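Local structure of uncharacterized protein (Chaetomium thermophilum, 3LPZ) at residues 264-267 / 268-272; 83-87 / 88-92. The protein is Get4, an alpha-solenoid protein that binds Get5 and probably serves as an adaptor in the targeting of tail-anchored membrane proteins. All coordinates share one frame; numbering follows the deposited sequence.

Interaction 1: residues 264-267 / 268-272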
# COMPACT_ATOMS: atom_id res chain seq x y z
N ARG A 264 10.72 25.28 -8.33
CA ARG A 264 10.11 26.21 -9.26
C ARG A 264 10.79 26.09 -10.63
O ARG A 264 10.12 26.01 -11.64
CB ARG A 264 10.17 27.65 -8.72
CG ARG A 264 9.17 27.91 -7.61
CD ARG A 264 9.04 29.41 -7.28
NE ARG A 264 8.38 29.59 -5.99
CZ ARG A 264 9.02 29.76 -4.83
NH1 ARG A 264 10.35 29.82 -4.81
NH2 ARG A 264 8.33 29.89 -3.71
N GLN A 265 12.12 26.01 -10.64
CA GLN A 265 12.84 25.87 -11.91
C GLN A 265 12.51 24.57 -12.66
O GLN A 265 12.42 24.58 -13.87
CB GLN A 265 14.35 26.00 -11.73
CG GLN A 265 15.11 26.05 -13.04
CD GLN A 265 16.60 26.00 -12.83
OE1 GLN A 265 17.08 25.93 -11.70
NE2 GLN A 265 17.35 26.03 -13.92
N LEU A 266 12.33 23.48 -11.92
CA LEU A 266 11.95 22.19 -12.50
C LEU A 266 10.57 22.25 -13.16
O LEU A 266 10.38 21.79 -14.29
CB LEU A 266 11.93 21.12 -11.41
CG LEU A 266 12.70 19.81 -11.56
CD1 LEU A 266 13.97 19.91 -12.38
CD2 LEU A 266 12.97 19.25 -10.17
N LYS A 267 9.60 22.79 -12.42
CA LYS A 267 8.25 23.00 -12.92
C LYS A 267 8.22 23.89 -14.16
O LYS A 267 7.47 23.65 -15.10
CB LYS A 267 7.40 23.63 -11.81
CG LYS A 267 6.97 22.62 -10.75
CD LYS A 267 5.49 22.34 -10.88
CE LYS A 267 4.70 23.55 -10.37
NZ LYS A 267 3.27 23.53 -10.77
N SER A 268 9.06 24.91 -14.16
CA SER A 268 9.20 25.78 -15.31
C SER A 268 9.84 25.03 -16.49
O SER A 268 9.30 25.05 -17.60
CB SER A 268 10.04 27.00 -14.93
OG SER A 268 10.54 27.62 -16.08
N LYS A 269 10.97 24.38 -16.25
CA LYS A 269 11.68 23.66 -17.32
C LYS A 269 10.78 22.64 -18.01
O LYS A 269 10.87 22.44 -19.22
CB LYS A 269 12.93 22.98 -16.77
CG LYS A 269 13.66 22.12 -17.79
CD LYS A 269 15.00 21.63 -17.26
CE LYS A 269 15.72 20.93 -18.40
NZ LYS A 269 17.19 20.80 -18.22
N TYR A 270 9.91 21.99 -17.22
CA TYR A 270 9.12 20.86 -17.71
C TYR A 270 7.65 21.20 -17.88
O TYR A 270 6.82 20.29 -18.02
CB TYR A 270 9.29 19.64 -16.76
CG TYR A 270 10.67 19.02 -16.87
CD1 TYR A 270 10.97 18.16 -17.94
CD2 TYR A 270 11.68 19.33 -15.96
CE1 TYR A 270 12.23 17.60 -18.08
CE2 TYR A 270 12.96 18.77 -16.09
CZ TYR A 270 13.22 17.90 -17.16
OH TYR A 270 14.45 17.32 -17.33
N GLU A 271 7.34 22.51 -17.88
CA GLU A 271 5.95 22.98 -18.00
C GLU A 271 5.21 22.34 -19.17
O GLU A 271 4.12 21.81 -18.96
CB GLU A 271 5.84 24.52 -18.05
CG GLU A 271 4.40 25.01 -18.03
CD GLU A 271 4.26 26.53 -18.12
OE1 GLU A 271 5.28 27.23 -18.34
OE2 GLU A 271 3.11 27.02 -18.00
N ALA A 272 5.80 22.35 -20.37
CA ALA A 272 5.08 21.79 -21.53
C ALA A 272 4.78 20.30 -21.34
O ALA A 272 3.66 19.83 -21.61
CB ALA A 272 5.83 22.03 -22.85
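Tyr-270 lies alongside Leu-266, one helical turn further on, and both side chains point the same way. From its CB outward, the tyrosine first skirts the backbone of that leucine: CB is 3.5 Å from Leu-266 O. CG stands anti to its own carbonyl carbon (chi1 -71°), which lays one edge of the ring along the preceding turn. There CD2 comes to 3.2 Å from Leu-266 O, with the oxygen in the ring plane. Next along the same edge, CE2 meets the leucine methyl CD1 at 4.0 Å, a plain apolar contact. One face of the ring is covered near its rim by Lys-269 CG, 3.8 Å above the plane; the rest of that lysine runs on, extended, to its ammonium group.

The backbone here is the last turn of helix 260-269, part of the alpha-solenoid of Get4. Ser-268 N bonds to Arg-264 O (2.9 Å) and Lys-269 N to Gln-265 O (2.8 Å), the regular i to i+4 pattern. Tyr-270 N still reaches Leu-266 O, the same oxygen that lies at its ring edge, though this bond is more bent, 141° at the hydrogen. Tyr-270 then leaves helical geometry and takes the N-cap position of helix 271-275, a one-residue break between two helices. On helix 243-256, Phe-247, Met-250 and Ser-254 touch Leu-266, and Asn-246 touches Tyr-270.

Interaction 2: residues 83-87 / 88-92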
# COMPACT_ATOMS: atom_id res chain seq x y z
N ASP A 83 -11.22 -10.82 16.14
CA ASP A 83 -12.06 -10.23 17.17
C ASP A 83 -11.62 -10.69 18.57
O ASP A 83 -11.76 -9.96 19.57
CB ASP A 83 -13.54 -10.51 16.89
CG ASP A 83 -14.13 -9.54 15.87
OD1 ASP A 83 -14.17 -8.30 16.13
OD2 ASP A 83 -14.54 -9.99 14.79
N THR A 84 -11.07 -11.90 18.63
CA THR A 84 -10.56 -12.44 19.88
C THR A 84 -9.33 -11.66 20.31
O THR A 84 -9.20 -11.36 21.50
CB THR A 84 -10.27 -13.95 19.75
OG1 THR A 84 -11.51 -14.63 19.46
CG2 THR A 84 -9.69 -14.52 21.05
N PHE A 85 -8.44 -11.31 19.37
CA PHE A 85 -7.25 -10.49 19.68
C PHE A 85 -7.69 -9.13 20.24
O PHE A 85 -7.13 -8.62 21.21
CB PHE A 85 -6.37 -10.27 18.44
CG PHE A 85 -5.46 -11.45 18.07
CD1 PHE A 85 -4.93 -12.30 19.04
CD2 PHE A 85 -5.08 -11.66 16.75
CE1 PHE A 85 -4.06 -13.38 18.68
CE2 PHE A 85 -4.22 -12.74 16.38
CZ PHE A 85 -3.71 -13.58 17.36
N ARG A 86 -8.68 -8.53 19.61
CA ARG A 86 -9.27 -7.28 20.12
C ARG A 86 -9.78 -7.36 21.54
O ARG A 86 -9.45 -6.50 22.36
CB ARG A 86 -10.46 -6.89 19.28
CG ARG A 86 -10.12 -6.44 17.97
CD ARG A 86 -11.35 -5.78 17.39
NE ARG A 86 -11.04 -5.27 16.07
CZ ARG A 86 -11.40 -5.85 14.94
NH1 ARG A 86 -12.13 -6.99 14.96
NH2 ARG A 86 -11.06 -5.28 13.80
N GLN A 87 -10.61 -8.37 21.81
CA GLN A 87 -11.20 -8.58 23.13
C GLN A 87 -10.15 -8.87 24.20
O GLN A 87 -10.30 -8.48 25.35
CB GLN A 87 -12.18 -9.75 23.10
CG GLN A 87 -13.46 -9.43 22.40
CD GLN A 87 -14.49 -10.49 22.67
OE1 GLN A 87 -15.43 -10.26 23.43
NE2 GLN A 87 -14.29 -11.68 22.11
N ALA A 88 -9.10 -9.58 23.81
CA ALA A 88 -7.98 -9.87 24.69
C ALA A 88 -7.08 -8.64 24.92
O ALA A 88 -6.22 -8.69 25.77
CB ALA A 88 -7.15 -11.00 24.10
N GLY A 89 -7.26 -7.57 24.15
CA GLY A 89 -6.31 -6.46 24.17
C GLY A 89 -4.90 -6.88 23.70
O GLY A 89 -3.90 -6.29 24.13
N GLN A 90 -4.84 -7.88 22.82
CA GLN A 90 -3.57 -8.37 22.26
C GLN A 90 -2.95 -7.32 21.31
O GLN A 90 -3.54 -6.97 20.28
CB GLN A 90 -3.78 -9.72 21.53
CG GLN A 90 -2.49 -10.25 20.83
CD GLN A 90 -1.40 -10.54 21.82
OE1 GLN A 90 -1.57 -11.38 22.69
NE2 GLN A 90 -0.27 -9.84 21.71
N ARG A 91 -1.79 -6.79 21.70
CA ARG A 91 -1.06 -5.87 20.82
C ARG A 91 -0.41 -6.62 19.65
O ARG A 91 -0.13 -7.81 19.75
CB ARG A 91 0.01 -5.09 21.59
CG ARG A 91 -0.44 -4.52 22.94
CD ARG A 91 -0.65 -3.02 22.93
NE ARG A 91 0.29 -2.26 22.09
CZ ARG A 91 -0.07 -1.15 21.46
NH1 ARG A 91 -1.32 -0.69 21.59
NH2 ARG A 91 0.79 -0.50 20.69
N VAL A 92 -0.20 -5.93 18.54
CA VAL A 92 0.53 -6.49 17.42
C VAL A 92 1.93 -6.96 17.88
O VAL A 92 2.69 -6.20 18.49
CB VAL A 92 0.67 -5.46 16.27
CG1 VAL A 92 1.48 -6.05 15.10
CG2 VAL A 92 -0.70 -4.98 15.78
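Phe-85 and Gln-90 meet where helix 71-88 ends, their side chains side by side and pointing the same way. The apolar part of the contact is the glutamine's aliphatic stem against one ortho carbon of the ring: Phe-85 CD1 is 3.7 Å from Gln-90 CG and nearly as close to its CB. Gln-90 bends at chi2 (63°), turning its amide away from the ring, with the two planes 78° apart.

Backbone hydrogen bonds close the helix. Ala-88 N makes the last regular i to i+4 bond, to Thr-84 O at 2.9 Å. Beyond it comes a Schellman motif: Gly-89 takes positive phi (63°), Gln-90 N reaches back to Phe-85 O at 2.9 Å, and Gly-89 N bonds to Arg-86 O, approaching from above that carbonyl's plane.

Among the side-chain polar bonds, Gln-90 NE2 donates almost straight to a lone pair of Arg-91 O (2.8 Å), which itself lies in the glutamine's amide plane; this helps hold the amide in its rotation. Arg-86 NH2 forms salt bridges with Glu-120 and Asp-123.

Phe-85 packs between neighbours, touching Val-55 of helix 51-67 and Ser-96 and Leu-100 of helix 94-104, while its ring meets that of Trp-124 on helix 112-128, and Trp-124 NE1 hydrogen-bonds Gln-90 O.

In the fold
Along the chain, interaction 2 comes first, at the end of helix 71-88, and interaction 1 follows well over a hundred residues later, where helix 260-269 gives way to helix 271-275. Their centres are 51 Å apart, their nearest atoms about 38 Å, and they lie on opposite sides of the chain's centre without touching. Both belong to the Get4 family region and to one elongated alpha-solenoid, but they share no helix: 83-92 packs among helices 51-67, 94-104 and 112-128, whereas 264-272 rests on helix 243-256. Each marks a helix end, one leading into the loop before helix 94-104, the other separated from the next helix by a single residue, at two distant places of the same solenoid.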